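Local coordinates for porphyranase B (Zobellia galactanivorans, PDB 3JUU), which hydrolyses the sulfated red-algal polysaccharide porphyran at the linkages between beta-D-galactopyranose and alpha-L-galactopyranose-6-sulfate, as a jelly-roll glycoside hydrolase of family 16, at residues T124-E130 / E235-V241; E143-Q147 / Y204-W208; E31-D35 / K45-I49. One frame throughout, in Å; residues are numbered along the deposited sequence.

Interaction 1: residues T124-E130 / E235-V241; sequences TFWLINE and EMYLRMV
W126 and R239 face each other as an antiparallel hydrogen-bonded pair. W126 N gives its hydrogen to R239 O at 3.0 Å, and R239 N returns one to W126 O. I128 and Y237 repeat the pattern two residues on. T124 OG1 adds a side-chain bond of 2.7 Å to V241 O.

The aliphatic part of R239 lies over the indole of W126. R239 CB sits 3.4 Å from the centroid of the W126 five-membered ring, a CH-pi contact. W126 CG stands between its own backbone N and carbonyl carbon (chi1 51°), which folds the indole back across the sheet onto the arginine.

Charge takes over at the end of R239. R239 NH2 meets E130 OE2 at 3.1 Å in a salt bridge, in the guanidinium plane and on the anti lone pair of the carboxylate. Water 1 joins E130 OE2 to R239 NH1, and NH1 also bonds L238 O. The E130 carboxylate lies stacked on the Y237 ring, the planes 8° apart. R239 NE makes a salt bridge to a bound MES, probably from the crystallisation liquor.

The other face is apolar. L127 CD2 meets L238 CD2 at 3.7 Å, and F125 CE1 touches L238 CD2 as well.

Strand 122-128 lies between strands 237-242 and 141-150 in the sheet. Strand 90-101 flanks 237-242 on its far side, and strand 264-276 packs against F125, L238 and M240.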
loop_
_atom_site.group_PDB
_atom_site.type_symbol
_atom_site.label_atom_id
_atom_site.label_comp_id
_atom_site.label_asym_id
_atom_site.label_seq_id
_atom_site.Cartn_x
_atom_site.Cartn_y
_atom_site.Cartn_z
ATOM N N THR A 124 -2.363 2.481 -3.330
ATOM C CA THR A 124 -1.878 1.253 -2.721
ATOM C C THR A 124 -1.656 1.412 -1.237
ATOM O O THR A 124 -1.448 2.562 -0.705
ATOM C CB THR A 124 -0.547 0.790 -3.370
ATOM O OG1 THR A 124 0.513 1.714 -3.043
ATOM C CG2 THR A 124 -0.664 0.679 -4.948
ATOM N N PHE A 125 -1.627 0.272 -0.564
ATOM C CA PHE A 125 -1.335 0.259 0.872
ATOM C C PHE A 125 -0.682 -1.117 1.119
ATOM O O PHE A 125 -1.311 -2.149 0.743
ATOM C CB PHE A 125 -2.669 0.298 1.624
ATOM C CG PHE A 125 -2.523 0.263 3.133
ATOM C CD1 PHE A 125 -1.613 1.124 3.805
ATOM C CD2 PHE A 125 -3.281 -0.650 3.915
ATOM C CE1 PHE A 125 -1.504 1.079 5.218
ATOM C CE2 PHE A 125 -3.188 -0.685 5.334
ATOM C CZ PHE A 125 -2.287 0.129 5.991
ATOM N N TRP A 126 0.548 -1.131 1.646
ATOM C CA TRP A 126 1.356 -2.378 1.660
ATOM C C TRP A 126 2.490 -2.314 2.666
ATOM O O TRP A 126 2.736 -1.220 3.260
ATOM C CB TRP A 126 1.816 -2.813 0.251
ATOM C CG TRP A 126 2.524 -1.728 -0.614
ATOM C CD1 TRP A 126 1.911 -0.624 -1.158
ATOM C CD2 TRP A 126 3.909 -1.653 -0.972
ATOM N NE1 TRP A 126 2.855 0.099 -1.893
ATOM C CE2 TRP A 126 4.071 -0.511 -1.800
ATOM C CE3 TRP A 126 5.026 -2.503 -0.750
ATOM C CZ2 TRP A 126 5.326 -0.086 -2.321
ATOM C CZ3 TRP A 126 6.284 -2.138 -1.304
ATOM C CH2 TRP A 126 6.424 -0.921 -2.116
ATOM N N LEU A 127 3.171 -3.458 2.834
ATOM C CA LEU A 127 4.288 -3.586 3.788
ATOM C C LEU A 127 5.403 -4.205 3.013
ATOM O O LEU A 127 5.152 -5.095 2.173
ATOM C CB LEU A 127 3.882 -4.615 4.923
ATOM C CG LEU A 127 2.905 -3.974 5.945
ATOM C CD1 LEU A 127 1.986 -4.999 6.688
ATOM C CD2 LEU A 127 3.750 -3.199 6.965
ATOM N N ILE A 128 6.646 -3.822 3.292
ATOM C CA ILE A 128 7.774 -4.540 2.691
ATOM C C ILE A 128 8.901 -4.513 3.724
ATOM O O ILE A 128 8.994 -3.591 4.511
ATOM C CB ILE A 128 8.133 -3.926 1.253
ATOM C CG1 ILE A 128 9.149 -4.786 0.501
ATOM C CG2 ILE A 128 8.667 -2.450 1.426
ATOM C CD1 ILE A 128 9.366 -4.432 -0.913
ATOM N N ASN A 129 9.798 -5.495 3.680
ATOM C CA ASN A 129 10.983 -5.430 4.499
ATOM C C ASN A 129 12.033 -4.592 3.744
ATOM O O ASN A 129 11.790 -4.124 2.604
ATOM C CB ASN A 129 11.479 -6.855 4.838
ATOM C CG ASN A 129 12.182 -7.538 3.670
ATOM O OD1 ASN A 129 11.825 -7.353 2.473
ATOM N ND2 ASN A 129 13.254 -8.321 3.997
ATOM N N GLU A 130 13.186 -4.438 4.350
ATOM C CA GLU A 130 14.250 -3.606 3.726
ATOM C C GLU A 130 15.540 -4.449 3.762
ATOM O O GLU A 130 16.368 -4.310 4.650
ATOM C CB GLU A 130 14.343 -2.268 4.498
ATOM C CG GLU A 130 13.171 -1.357 4.079
ATOM C CD GLU A 130 13.182 -0.008 4.763
ATOM O OE1 GLU A 130 14.033 0.192 5.642
ATOM O OE2 GLU A 130 12.310 0.847 4.450
ATOM N N GLU A 235 11.074 -7.836 9.968
ATOM C CA GLU A 235 10.470 -6.498 10.198
ATOM C C GLU A 235 10.056 -5.849 8.883
ATOM O O GLU A 235 10.807 -5.890 7.883
ATOM C CB GLU A 235 11.543 -5.561 10.884
ATOM C CG GLU A 235 10.922 -4.256 11.366
ATOM C CD GLU A 235 11.986 -3.352 12.025
ATOM O OE1 GLU A 235 13.161 -3.736 11.995
ATOM O OE2 GLU A 235 11.674 -2.250 12.436
ATOM N N MET A 236 8.858 -5.275 8.857
ATOM C CA MET A 236 8.386 -4.628 7.625
ATOM C C MET A 236 7.928 -3.204 7.910
ATOM O O MET A 236 7.678 -2.842 9.051
ATOM C CB MET A 236 7.262 -5.432 6.953
ATOM C CG MET A 236 7.858 -6.670 6.259
ATOM S SD MET A 236 6.771 -7.382 4.975
ATOM C CE MET A 236 5.646 -8.366 5.894
ATOM N N TYR A 237 7.837 -2.393 6.840
ATOM C CA TYR A 237 7.569 -0.937 6.899
ATOM C C TYR A 237 6.404 -0.667 6.021
ATOM O O TYR A 237 6.305 -1.334 4.949
ATOM C CB TYR A 237 8.787 -0.141 6.355
ATOM C CG TYR A 237 10.053 -0.427 7.193
ATOM C CD1 TYR A 237 10.431 0.440 8.271
ATOM C CD2 TYR A 237 10.797 -1.629 6.996
ATOM C CE1 TYR A 237 11.587 0.161 9.064
ATOM C CE2 TYR A 237 11.924 -1.924 7.797
ATOM C CZ TYR A 237 12.284 -1.020 8.839
ATOM O OH TYR A 237 13.388 -1.320 9.629
ATOM N N LEU A 238 5.577 0.313 6.421
ATOM C CA LEU A 238 4.376 0.677 5.679
ATOM C C LEU A 238 4.699 1.486 4.418
ATOM O O LEU A 238 5.762 2.196 4.328
ATOM C CB LEU A 238 3.407 1.484 6.530
ATOM C CG LEU A 238 2.685 0.655 7.612
ATOM C CD1 LEU A 238 2.079 1.606 8.669
ATOM C CD2 LEU A 238 1.589 -0.250 7.040
ATOM N N ARG A 239 3.813 1.335 3.449
ATOM C CA ARG A 239 3.922 2.068 2.192
ATOM C C ARG A 239 2.526 2.538 1.785
ATOM O O ARG A 239 1.573 1.725 1.738
ATOM C CB ARG A 239 4.390 1.155 1.066
ATOM C CG ARG A 239 5.802 0.575 1.273
ATOM C CD ARG A 239 6.886 1.672 0.898
ATOM N NE ARG A 239 8.231 1.140 1.097
ATOM C CZ ARG A 239 8.953 1.265 2.214
ATOM N NH1 ARG A 239 8.437 1.778 3.289
ATOM N NH2 ARG A 239 10.215 0.821 2.200
ATOM N N MET A 240 2.414 3.819 1.380
ATOM C CA MET A 240 1.215 4.313 0.695
ATOM C C MET A 240 1.774 5.009 -0.572
ATOM O O MET A 240 2.499 6.031 -0.485
ATOM C CB MET A 240 0.449 5.329 1.599
ATOM C CG MET A 240 -0.273 4.663 2.830
ATOM S SD MET A 240 0.976 4.628 4.234
ATOM C CE MET A 240 1.035 6.311 4.857
ATOM N N VAL A 241 1.459 4.453 -1.741
ATOM C CA VAL A 241 2.219 4.813 -2.953
ATOM C C VAL A 241 1.247 4.960 -4.086
ATOM O O VAL A 241 0.285 4.159 -4.249
ATOM C CB VAL A 241 3.320 3.744 -3.279
ATOM C CG1 VAL A 241 3.932 3.949 -4.718
ATOM C CG2 VAL A 241 4.432 3.773 -2.163
HETATM O O HOH W 1 10.428 2.779 5.131
HETATM O O HOH W 2 13.467 -5.143 7.086
#

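Interaction 2: residues E143-Q147 / Y204-W208; sequences ELDIQ and YGVWW
In the jelly-roll sandwich, L144 and I146 of strand 141-150 pack across the core on V206 of strand 202-210. Strand 141-150 also carries E143, the probable nucleophile. L144 CD2 meets V206 CG2 tip to tip at 3.9 Å. L144 CD1 lies over a face of the W208 ring, toward its rim. I146 crosses V206 at about a right angle, with I146 CD1 only 3.5 Å from V206 CG1, a tight fit.

I146 and Q147 form a classic beta bulge opposite F125. Within the bulge, Q147 lies over the Y204 ring: Q147 CG is 3.6 Å from the Y204 ring centroid, 9° off the normal. The chain bends at chi2 (64°), which carries the amide over the CE1 side, its plane 32° from the ring. Q147 NE2 bonds T166 O, and OE1 accepts from N168 N. An alanine in place of Y204 would probably leave the Q147 methylenes without the ring they lie on and open a gap beside them.

The two strands meet through aliphatic and aromatic carbon. The polar end of Q147 is satisfied by T166 and N168, so this buried contact leaves the amide paired.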
loop_
_atom_site.group_PDB
_atom_site.type_symbol
_atom_site.label_atom_id
_atom_site.label_comp_id
_atom_site.label_asym_id
_atom_site.label_seq_id
_atom_site.Cartn_x
_atom_site.Cartn_y
_atom_site.Cartn_z
ATOM N N GLU A 143 7.154 -9.032 0.692
ATOM C CA GLU A 143 6.249 -7.893 0.444
ATOM C C GLU A 143 4.849 -8.384 0.688
ATOM O O GLU A 143 4.459 -9.418 0.151
ATOM C CB GLU A 143 6.411 -7.447 -1.040
ATOM C CG GLU A 143 5.420 -6.290 -1.409
ATOM C CD GLU A 143 5.577 -5.907 -2.897
ATOM O OE1 GLU A 143 6.556 -6.335 -3.574
ATOM O OE2 GLU A 143 4.675 -5.195 -3.396
ATOM N N LEU A 144 4.091 -7.610 1.475
ATOM C CA LEU A 144 2.693 -7.939 1.830
ATOM C C LEU A 144 1.807 -6.758 1.311
ATOM O O LEU A 144 1.756 -5.686 1.877
ATOM C CB LEU A 144 2.607 -8.111 3.388
ATOM C CG LEU A 144 1.370 -8.871 3.954
ATOM C CD1 LEU A 144 1.415 -8.881 5.473
ATOM C CD2 LEU A 144 0.034 -8.271 3.434
ATOM N N ASP A 145 1.133 -6.989 0.188
ATOM C CA ASP A 145 0.230 -5.977 -0.424
ATOM C C ASP A 145 -1.190 -6.097 0.106
ATOM O O ASP A 145 -1.853 -7.138 -0.055
ATOM C CB ASP A 145 0.260 -6.178 -1.951
ATOM C CG ASP A 145 1.682 -6.085 -2.483
ATOM O OD1 ASP A 145 2.319 -5.010 -2.286
ATOM O OD2 ASP A 145 2.187 -7.091 -3.014
ATOM N N ILE A 146 -1.668 -5.023 0.727
ATOM C CA ILE A 146 -2.932 -5.101 1.390
ATOM C C ILE A 146 -3.989 -4.688 0.385
ATOM O O ILE A 146 -5.020 -5.382 0.182
ATOM C CB ILE A 146 -2.941 -4.236 2.681
ATOM C CG1 ILE A 146 -1.827 -4.669 3.561
ATOM C CG2 ILE A 146 -4.371 -4.251 3.369
ATOM C CD1 ILE A 146 -1.442 -3.680 4.548
ATOM N N GLN A 147 -3.753 -3.542 -0.310
ATOM C CA GLN A 147 -4.620 -3.204 -1.414
ATOM C C GLN A 147 -3.779 -2.560 -2.527
ATOM O O GLN A 147 -2.929 -1.687 -2.263
ATOM C CB GLN A 147 -5.754 -2.233 -0.967
ATOM C CG GLN A 147 -6.533 -1.501 -2.047
ATOM C CD GLN A 147 -7.347 -2.420 -2.973
ATOM O OE1 GLN A 147 -6.933 -3.558 -3.226
ATOM N NE2 GLN A 147 -8.510 -1.941 -3.483
ATOM N N TYR A 204 -9.118 -1.054 4.389
ATOM C CA TYR A 204 -8.346 -2.224 3.938
ATOM C C TYR A 204 -7.452 -2.617 5.100
ATOM O O TYR A 204 -6.669 -1.797 5.604
ATOM C CB TYR A 204 -7.458 -1.787 2.738
ATOM C CG TYR A 204 -8.254 -1.307 1.549
ATOM C CD1 TYR A 204 -8.960 -2.251 0.741
ATOM C CD2 TYR A 204 -8.369 0.076 1.216
ATOM C CE1 TYR A 204 -9.739 -1.850 -0.344
ATOM C CE2 TYR A 204 -9.167 0.480 0.124
ATOM C CZ TYR A 204 -9.845 -0.475 -0.653
ATOM O OH TYR A 204 -10.552 -0.107 -1.792
ATOM N N GLY A 205 -7.496 -3.910 5.484
ATOM C CA GLY A 205 -6.766 -4.354 6.673
ATOM C C GLY A 205 -6.090 -5.699 6.436
ATOM O O GLY A 205 -6.535 -6.493 5.617
ATOM N N VAL A 206 -5.013 -5.931 7.156
ATOM C CA VAL A 206 -4.387 -7.250 7.169
ATOM C C VAL A 206 -4.028 -7.598 8.603
ATOM O O VAL A 206 -3.394 -6.798 9.339
ATOM C CB VAL A 206 -3.151 -7.326 6.260
ATOM C CG1 VAL A 206 -2.013 -6.343 6.746
ATOM C CG2 VAL A 206 -2.643 -8.800 6.162
ATOM N N TRP A 207 -4.383 -8.824 9.003
ATOM C CA TRP A 207 -3.747 -9.418 10.239
ATOM C C TRP A 207 -2.551 -10.210 9.879
ATOM O O TRP A 207 -2.664 -11.308 9.292
ATOM C CB TRP A 207 -4.763 -10.269 11.012
ATOM C CG TRP A 207 -4.272 -10.690 12.368
ATOM C CD1 TRP A 207 -3.223 -10.164 13.077
ATOM C CD2 TRP A 207 -4.781 -11.786 13.149
ATOM N NE1 TRP A 207 -3.095 -10.848 14.292
ATOM C CE2 TRP A 207 -4.040 -11.836 14.338
ATOM C CE3 TRP A 207 -5.817 -12.709 12.949
ATOM C CZ2 TRP A 207 -4.271 -12.826 15.347
ATOM C CZ3 TRP A 207 -6.064 -13.708 13.982
ATOM C CH2 TRP A 207 -5.273 -13.753 15.127
ATOM N N TRP A 208 -1.365 -9.610 10.063
ATOM C CA TRP A 208 -0.132 -10.301 9.858
ATOM C C TRP A 208 0.068 -11.092 11.167
ATOM O O TRP A 208 0.769 -10.637 12.083
ATOM C CB TRP A 208 0.988 -9.271 9.623
ATOM C CG TRP A 208 2.357 -9.820 9.499
ATOM C CD1 TRP A 208 2.737 -11.114 9.278
ATOM C CD2 TRP A 208 3.563 -9.027 9.449
ATOM N NE1 TRP A 208 4.117 -11.193 9.195
ATOM C CE2 TRP A 208 4.648 -9.926 9.276
ATOM C CE3 TRP A 208 3.814 -7.627 9.528
ATOM C CZ2 TRP A 208 6.017 -9.505 9.221
ATOM C CZ3 TRP A 208 5.194 -7.199 9.518
ATOM C CH2 TRP A 208 6.260 -8.150 9.352
#

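Interaction 3: residues E31-D35 / K45-I49; sequences ENMSD and KKWQI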
loop_
_atom_site.group_PDB
_atom_site.type_symbol
_atom_site.label_atom_id
_atom_site.label_comp_id
_atom_site.label_asym_id
_atom_site.label_seq_id
_atom_site.Cartn_x
_atom_site.Cartn_y
_atom_site.Cartn_z
ATOM N N GLU A 31 2.053 3.531 18.015
ATOM C CA GLU A 31 1.980 4.981 17.797
ATOM C C GLU A 31 2.868 5.412 16.646
ATOM O O GLU A 31 2.449 6.194 15.801
ATOM C CB GLU A 31 2.470 5.760 19.052
ATOM C CG GLU A 31 1.668 5.471 20.234
ATOM C CD GLU A 31 0.314 6.040 20.087
ATOM O OE1 GLU A 31 0.183 7.112 19.442
ATOM O OE2 GLU A 31 -0.633 5.406 20.579
ATOM N N ASN A 32 4.086 4.916 16.584
ATOM C CA ASN A 32 4.997 5.386 15.536
ATOM C C ASN A 32 4.750 4.842 14.096
ATOM O O ASN A 32 5.518 5.112 13.152
ATOM C CB ASN A 32 6.467 5.208 15.970
ATOM C CG ASN A 32 6.909 3.750 16.025
ATOM O OD1 ASN A 32 6.238 2.808 15.523
ATOM N ND2 ASN A 32 8.078 3.558 16.604
ATOM N N MET A 33 3.687 4.015 13.959
ATOM C CA MET A 33 3.233 3.520 12.634
ATOM C C MET A 33 1.774 3.834 12.409
ATOM O O MET A 33 1.105 3.210 11.542
ATOM C CB MET A 33 3.489 2.013 12.504
ATOM C CG MET A 33 4.963 1.682 12.574
ATOM S SD MET A 33 5.298 -0.092 12.402
ATOM C CE MET A 33 5.017 -0.249 10.614
ATOM N N SER A 34 1.256 4.826 13.134
ATOM C CA SER A 34 -0.129 5.169 13.024
ATOM C C SER A 34 -0.269 6.701 12.897
ATOM O O SER A 34 0.530 7.416 13.459
ATOM C CB SER A 34 -0.929 4.677 14.251
ATOM O OG SER A 34 -0.750 3.252 14.394
ATOM N N ASP A 35 -1.258 7.162 12.168
ATOM C CA ASP A 35 -1.431 8.621 11.952
ATOM C C ASP A 35 -2.845 8.875 11.493
ATOM O O ASP A 35 -3.380 8.171 10.601
ATOM C CB ASP A 35 -0.423 9.140 10.903
ATOM C CG ASP A 35 -0.028 10.629 11.132
ATOM O OD1 ASP A 35 -0.890 11.366 11.621
ATOM O OD2 ASP A 35 1.112 11.002 10.758
ATOM N N LYS A 45 8.997 13.107 10.665
ATOM C CA LYS A 45 9.771 12.245 11.565
ATOM C C LYS A 45 9.131 10.826 11.553
ATOM O O LYS A 45 9.773 9.880 11.909
ATOM C CB LYS A 45 9.759 12.750 13.023
ATOM C CG LYS A 45 10.473 14.159 13.239
ATOM C CD LYS A 45 12.000 14.071 13.481
ATOM C CE LYS A 45 12.896 13.721 12.223
ATOM N NZ LYS A 45 13.658 14.851 11.556
ATOM N N LYS A 46 7.863 10.727 11.154
ATOM C CA LYS A 46 7.169 9.417 11.159
ATOM C C LYS A 46 7.213 8.812 9.758
ATOM O O LYS A 46 7.338 7.565 9.578
ATOM C CB LYS A 46 5.741 9.628 11.568
ATOM C CG LYS A 46 4.944 8.316 11.803
ATOM C CD LYS A 46 3.558 8.666 12.468
ATOM C CE LYS A 46 3.682 8.812 13.980
ATOM N NZ LYS A 46 2.377 9.225 14.528
ATOM N N TRP A 47 7.110 9.685 8.755
ATOM C CA TRP A 47 6.944 9.270 7.366
ATOM C C TRP A 47 8.049 9.814 6.496
ATOM O O TRP A 47 8.491 10.990 6.719
ATOM C CB TRP A 47 5.602 9.754 6.823
ATOM C CG TRP A 47 4.429 9.321 7.656
ATOM C CD1 TRP A 47 3.658 10.126 8.474
ATOM C CD2 TRP A 47 3.866 7.985 7.748
ATOM N NE1 TRP A 47 2.645 9.359 9.075
ATOM C CE2 TRP A 47 2.762 8.049 8.660
ATOM C CE3 TRP A 47 4.214 6.740 7.172
ATOM C CZ2 TRP A 47 1.949 6.891 9.014
ATOM C CZ3 TRP A 47 3.412 5.576 7.505
ATOM C CH2 TRP A 47 2.299 5.668 8.432
ATOM N N GLN A 48 8.442 9.026 5.494
ATOM C CA GLN A 48 9.481 9.427 4.498
ATOM C C GLN A 48 8.730 9.665 3.220
ATOM O O GLN A 48 8.054 8.767 2.691
ATOM C CB GLN A 48 10.591 8.366 4.291
ATOM C CG GLN A 48 11.674 8.763 3.311
ATOM C CD GLN A 48 12.788 7.798 3.355
ATOM O OE1 GLN A 48 12.571 6.555 3.426
ATOM N NE2 GLN A 48 14.010 8.317 3.283
ATOM N N ILE A 49 8.868 10.874 2.677
ATOM C CA ILE A 49 8.228 11.177 1.375
ATOM C C ILE A 49 9.252 11.599 0.292
ATOM O O ILE A 49 8.839 11.841 -0.849
ATOM C CB ILE A 49 7.169 12.259 1.548
ATOM C CG1 ILE A 49 7.786 13.651 1.942
ATOM C CG2 ILE A 49 6.063 11.765 2.607
ATOM C CD1 ILE A 49 6.728 14.835 1.926
HETATM O O HOH W 3 7.166 5.485 11.271
HETATM O O HOH W 4 2.203 11.938 13.258
#
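K46 stretches alongside the turn 31-34, and its methylenes overlap the backbone carbonyls there. K46 CG lies 3.5 Å from N32 O, and K46 CE comes close to both E31 O and S34 O. The chain starts extended, with CG anti to the backbone N, and then bends at chi3 (-84°). That bend brings the ammonium group to the carbonyls.

K46 NZ donates to S34 O at 2.8 Å, nearly along the C=O axis. K46 NZ also reaches E31 O, a weak bond of 3.3 Å. The turn closes on itself as well, since S34 N bonds E31 O. Water 4 bridges K46 NZ and D35 OD2. D35 OD2 is 4.4 Å from K46 NZ, beyond a salt bridge. Water 3 links N32 O to K46 O.

W47 makes the other polar link. W47 NE1 gives a hydrogen to D35 OD2 at 2.8 Å, with an angle of 155° at the hydrogen. The acceptor lies in the ring plane and uses its anti lone pair. Carboxylate and indole are nearly coplanar, 17° apart. D35 OD1 accepts from F37 N, which helps to fix the rotation of the carboxylate. The W47 ring itself is buried and also packs on strand 90-101.

The contact joins the loop after strand 26-29 to the start of strand 47-48. The ammonium group is held by backbone carbonyls and a water, and the nearby D35 carboxylate would probably add to its stability. The buried indole is likewise left with its N-H paired.

In the fold
Interactions 1 and 2 are buried near the centre of the chain. Interaction 3 is only partly buried, its centre about 14 Å from the centre of the chain. Interactions 1 and 2 meet in one sheet, where strands 122-128 and 141-150 are neighbours, with L127 N 2.8 Å from L144 O and F125 O 2.9 Å from I146 N. Interaction 1 pairs strands within a sheet, mainly by backbone bonds. Interaction 2 joins strands across the sandwich by apolar packing. Interaction 3 ties a loop to a short strand with lysine, aspartate and water. It touches interaction 1 through M33 on L238 and W47 on M240, but stays about 7 Å from interaction 2 at the nearest atoms.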